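Local coordinates for HNH nuclease domain-containing protein (Streptomyces coelicolor, PDB 5ZMO) that binds phosphorothioated DNA through its sulfur-binding domain, part of a larger protein that probably acts as a type IV restriction endonuclease, at residues 31-41 and 155-163. Sequence-based numbering, arbitrary orientation.
Sequences VLLLWAIGQAV and DFGLHELLA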
# COMPACT_ATOMS: atom_id res chain seq x y z
N VAL A 31 5.42 0.79 -0.71
CA VAL A 31 5.35 0.22 0.68
C VAL A 31 3.89 -0.21 1.02
O VAL A 31 3.67 -1.30 1.50
CB VAL A 31 5.90 1.19 1.71
CG1 VAL A 31 5.50 0.84 3.15
CG2 VAL A 31 7.40 1.29 1.58
N LEU A 32 2.91 0.63 0.78
CA LEU A 32 1.54 0.24 1.06
C LEU A 32 1.07 -0.94 0.25
O LEU A 32 0.40 -1.90 0.83
CB LEU A 32 0.61 1.44 0.94
CG LEU A 32 -0.81 1.19 1.41
CD1 LEU A 32 -0.90 0.71 2.81
CD2 LEU A 32 -1.62 2.47 1.23
N LEU A 33 1.43 -0.96 -1.06
CA LEU A 33 1.09 -2.15 -1.88
C LEU A 33 1.74 -3.42 -1.36
O LEU A 33 1.08 -4.46 -1.29
CB LEU A 33 1.46 -2.00 -3.36
CG LEU A 33 0.56 -0.99 -4.05
CD1 LEU A 33 1.20 -0.53 -5.36
CD2 LEU A 33 -0.79 -1.53 -4.29
N LEU A 34 3.05 -3.38 -1.10
CA LEU A 34 3.70 -4.61 -0.53
C LEU A 34 3.07 -5.11 0.77
O LEU A 34 2.87 -6.33 0.98
CB LEU A 34 5.19 -4.36 -0.34
CG LEU A 34 6.11 -4.45 -1.55
CD1 LEU A 34 7.50 -3.98 -1.17
CD2 LEU A 34 6.19 -5.88 -2.01
N TRP A 35 2.69 -4.18 1.63
CA TRP A 35 2.06 -4.49 2.90
C TRP A 35 0.73 -5.14 2.61
O TRP A 35 0.40 -6.20 3.19
CB TRP A 35 1.91 -3.27 3.77
CG TRP A 35 1.20 -3.55 5.03
CD1 TRP A 35 1.71 -4.11 6.19
CD2 TRP A 35 -0.19 -3.30 5.30
NE1 TRP A 35 0.74 -4.22 7.13
CE2 TRP A 35 -0.44 -3.76 6.62
CE3 TRP A 35 -1.25 -2.78 4.54
CZ2 TRP A 35 -1.69 -3.66 7.21
CZ3 TRP A 35 -2.51 -2.68 5.14
CH2 TRP A 35 -2.71 -3.14 6.44
N ALA A 36 -0.04 -4.51 1.71
CA ALA A 36 -1.38 -5.08 1.38
C ALA A 36 -1.33 -6.49 0.75
O ALA A 36 -2.18 -7.34 1.01
CB ALA A 36 -2.15 -4.14 0.47
N ILE A 37 -0.28 -6.78 -0.03
CA ILE A 37 -0.11 -8.12 -0.60
C ILE A 37 0.16 -9.08 0.51
O ILE A 37 -0.39 -10.21 0.55
CB ILE A 37 0.95 -8.15 -1.72
CG1 ILE A 37 0.47 -7.36 -2.93
CG2 ILE A 37 1.26 -9.60 -2.08
CD1 ILE A 37 1.60 -6.95 -3.88
N GLY A 38 1.07 -8.71 1.39
CA GLY A 38 1.33 -9.54 2.61
C GLY A 38 0.10 -9.79 3.46
O GLY A 38 -0.16 -10.95 3.93
N GLN A 39 -0.72 -8.75 3.61
CA GLN A 39 -2.00 -8.91 4.35
C GLN A 39 -2.93 -9.92 3.62
O GLN A 39 -3.56 -10.80 4.29
CB GLN A 39 -2.71 -7.53 4.57
CG GLN A 39 -1.92 -6.59 5.47
CD GLN A 39 -1.79 -7.15 6.86
OE1 GLN A 39 -0.71 -7.61 7.29
NE2 GLN A 39 -2.91 -7.17 7.57
N ALA A 40 -3.03 -9.86 2.29
CA ALA A 40 -3.94 -10.77 1.57
C ALA A 40 -3.45 -12.22 1.76
O ALA A 40 -4.21 -13.13 2.02
CB ALA A 40 -3.98 -10.41 0.13
N VAL A 41 -2.16 -12.41 1.59
CA VAL A 41 -1.53 -13.69 1.79
C VAL A 41 -1.74 -14.24 3.21
O VAL A 41 -1.93 -15.46 3.36
CB VAL A 41 -0.03 -13.59 1.34
CG1 VAL A 41 0.84 -14.73 1.91
CG2 VAL A 41 -0.01 -13.54 -0.19
N ASP A 155 9.13 -8.41 7.76
CA ASP A 155 8.34 -7.30 8.29
C ASP A 155 7.09 -7.03 7.44
O ASP A 155 6.06 -6.53 7.96
CB ASP A 155 9.16 -6.01 8.47
CG ASP A 155 10.03 -6.03 9.75
OD1 ASP A 155 9.93 -7.01 10.54
OD2 ASP A 155 10.82 -5.08 9.95
N PHE A 156 7.17 -7.40 6.18
CA PHE A 156 6.01 -7.29 5.26
C PHE A 156 5.16 -8.57 5.18
O PHE A 156 4.20 -8.60 4.45
CB PHE A 156 6.46 -6.85 3.87
CG PHE A 156 6.78 -5.39 3.78
CD1 PHE A 156 7.99 -4.91 4.22
CD2 PHE A 156 5.83 -4.46 3.34
CE1 PHE A 156 8.30 -3.57 4.15
CE2 PHE A 156 6.14 -3.12 3.28
CZ PHE A 156 7.36 -2.66 3.70
N GLY A 157 5.53 -9.64 5.88
CA GLY A 157 4.87 -10.91 5.78
C GLY A 157 5.01 -11.70 4.51
O GLY A 157 4.12 -12.40 4.11
N LEU A 158 6.16 -11.57 3.84
CA LEU A 158 6.36 -12.11 2.54
C LEU A 158 7.48 -13.18 2.52
O LEU A 158 7.83 -13.66 1.46
CB LEU A 158 6.72 -10.97 1.60
CG LEU A 158 5.68 -9.85 1.45
CD1 LEU A 158 6.30 -8.78 0.60
CD2 LEU A 158 4.45 -10.34 0.77
N HIS A 159 8.03 -13.52 3.67
CA HIS A 159 9.14 -14.48 3.73
C HIS A 159 8.76 -15.87 3.17
O HIS A 159 9.45 -16.43 2.30
CB HIS A 159 9.67 -14.60 5.15
CG HIS A 159 10.92 -15.44 5.25
ND1 HIS A 159 12.18 -14.89 5.13
CD2 HIS A 159 11.09 -16.76 5.42
CE1 HIS A 159 13.08 -15.86 5.25
NE2 HIS A 159 12.45 -17.00 5.42
N GLU A 160 7.66 -16.42 3.64
CA GLU A 160 7.20 -17.74 3.15
C GLU A 160 6.79 -17.65 1.66
O GLU A 160 7.17 -18.49 0.84
CB GLU A 160 6.07 -18.28 4.05
CG GLU A 160 6.56 -18.91 5.38
CD GLU A 160 7.43 -17.98 6.25
OE1 GLU A 160 6.98 -16.86 6.60
OE2 GLU A 160 8.57 -18.36 6.61
N LEU A 161 6.09 -16.56 1.30
CA LEU A 161 5.62 -16.37 -0.05
C LEU A 161 6.77 -16.41 -1.03
O LEU A 161 6.67 -17.11 -2.03
CB LEU A 161 4.84 -15.04 -0.19
CG LEU A 161 4.32 -14.64 -1.58
CD1 LEU A 161 3.13 -15.50 -1.97
CD2 LEU A 161 3.91 -13.17 -1.61
N LEU A 162 7.86 -15.70 -0.72
CA LEU A 162 8.97 -15.52 -1.62
C LEU A 162 10.02 -16.60 -1.28
O LEU A 162 11.03 -16.37 -0.65
CB LEU A 162 9.44 -14.06 -1.58
CG LEU A 162 8.38 -13.11 -2.15
CD1 LEU A 162 8.65 -11.61 -2.02
CD2 LEU A 162 8.16 -13.41 -3.60
N ALA A 163 9.68 -17.81 -1.72
CA ALA A 163 10.30 -19.07 -1.30
C ALA A 163 11.63 -19.34 -2.03
O ALA A 163 11.67 -19.40 -3.25
CB ALA A 163 9.31 -20.22 -1.51
O HOH W 1 1.74 -7.45 5.39
O HOH W 2 1.75 -12.65 5.00
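F156 sets its ring against helix 28-41, with O of V31 and N of W35 at the ring edge. Its CG stands anti to the carbonyl carbon (chi1 -77°), which places the ring against V31, L34 and W35. Followed outward from CB and CG, CD2 is the first ring atom to touch the helix. It lies 3.7 Å from CB of L34 and also meets the backbone N and CB of W35. Next, CE2 of F156 lies 3.5 Å from the backbone O of V31, which sits near the ring plane. At the tip, CZ of F156 reaches CG1 of V31 at 4.0 Å. With an alanine here the ring is gone, and V31, L34 and the CB of W35 are likely to lose a packing partner. The helix passes close because G38 has no side chain. Its CA points a hydrogen at the O of F156, 3.5 Å away, in a nearly straight CA-H...O contact (162° at H). A beta carbon on G38 would clash with that oxygen. G157, with positive phi, ends helix 152-155 in a Schellman motif, and the chain then turns along helix 28-41. This joins the C-terminal end of the modelled domain to a largely buried helix, its nearest atom about 11 Å from the bound DNA. L158 sets CD2 against CA of G38 at 3.7 Å, while its CD1 meets CD2 of L34. Further along, L161 brings both methyls to CG2 of V41, CD1 being 4.1 Å away. A water donates to O of G38 at 2.8 Å. Helix 130-144 flanks this end, with A133 touching V41.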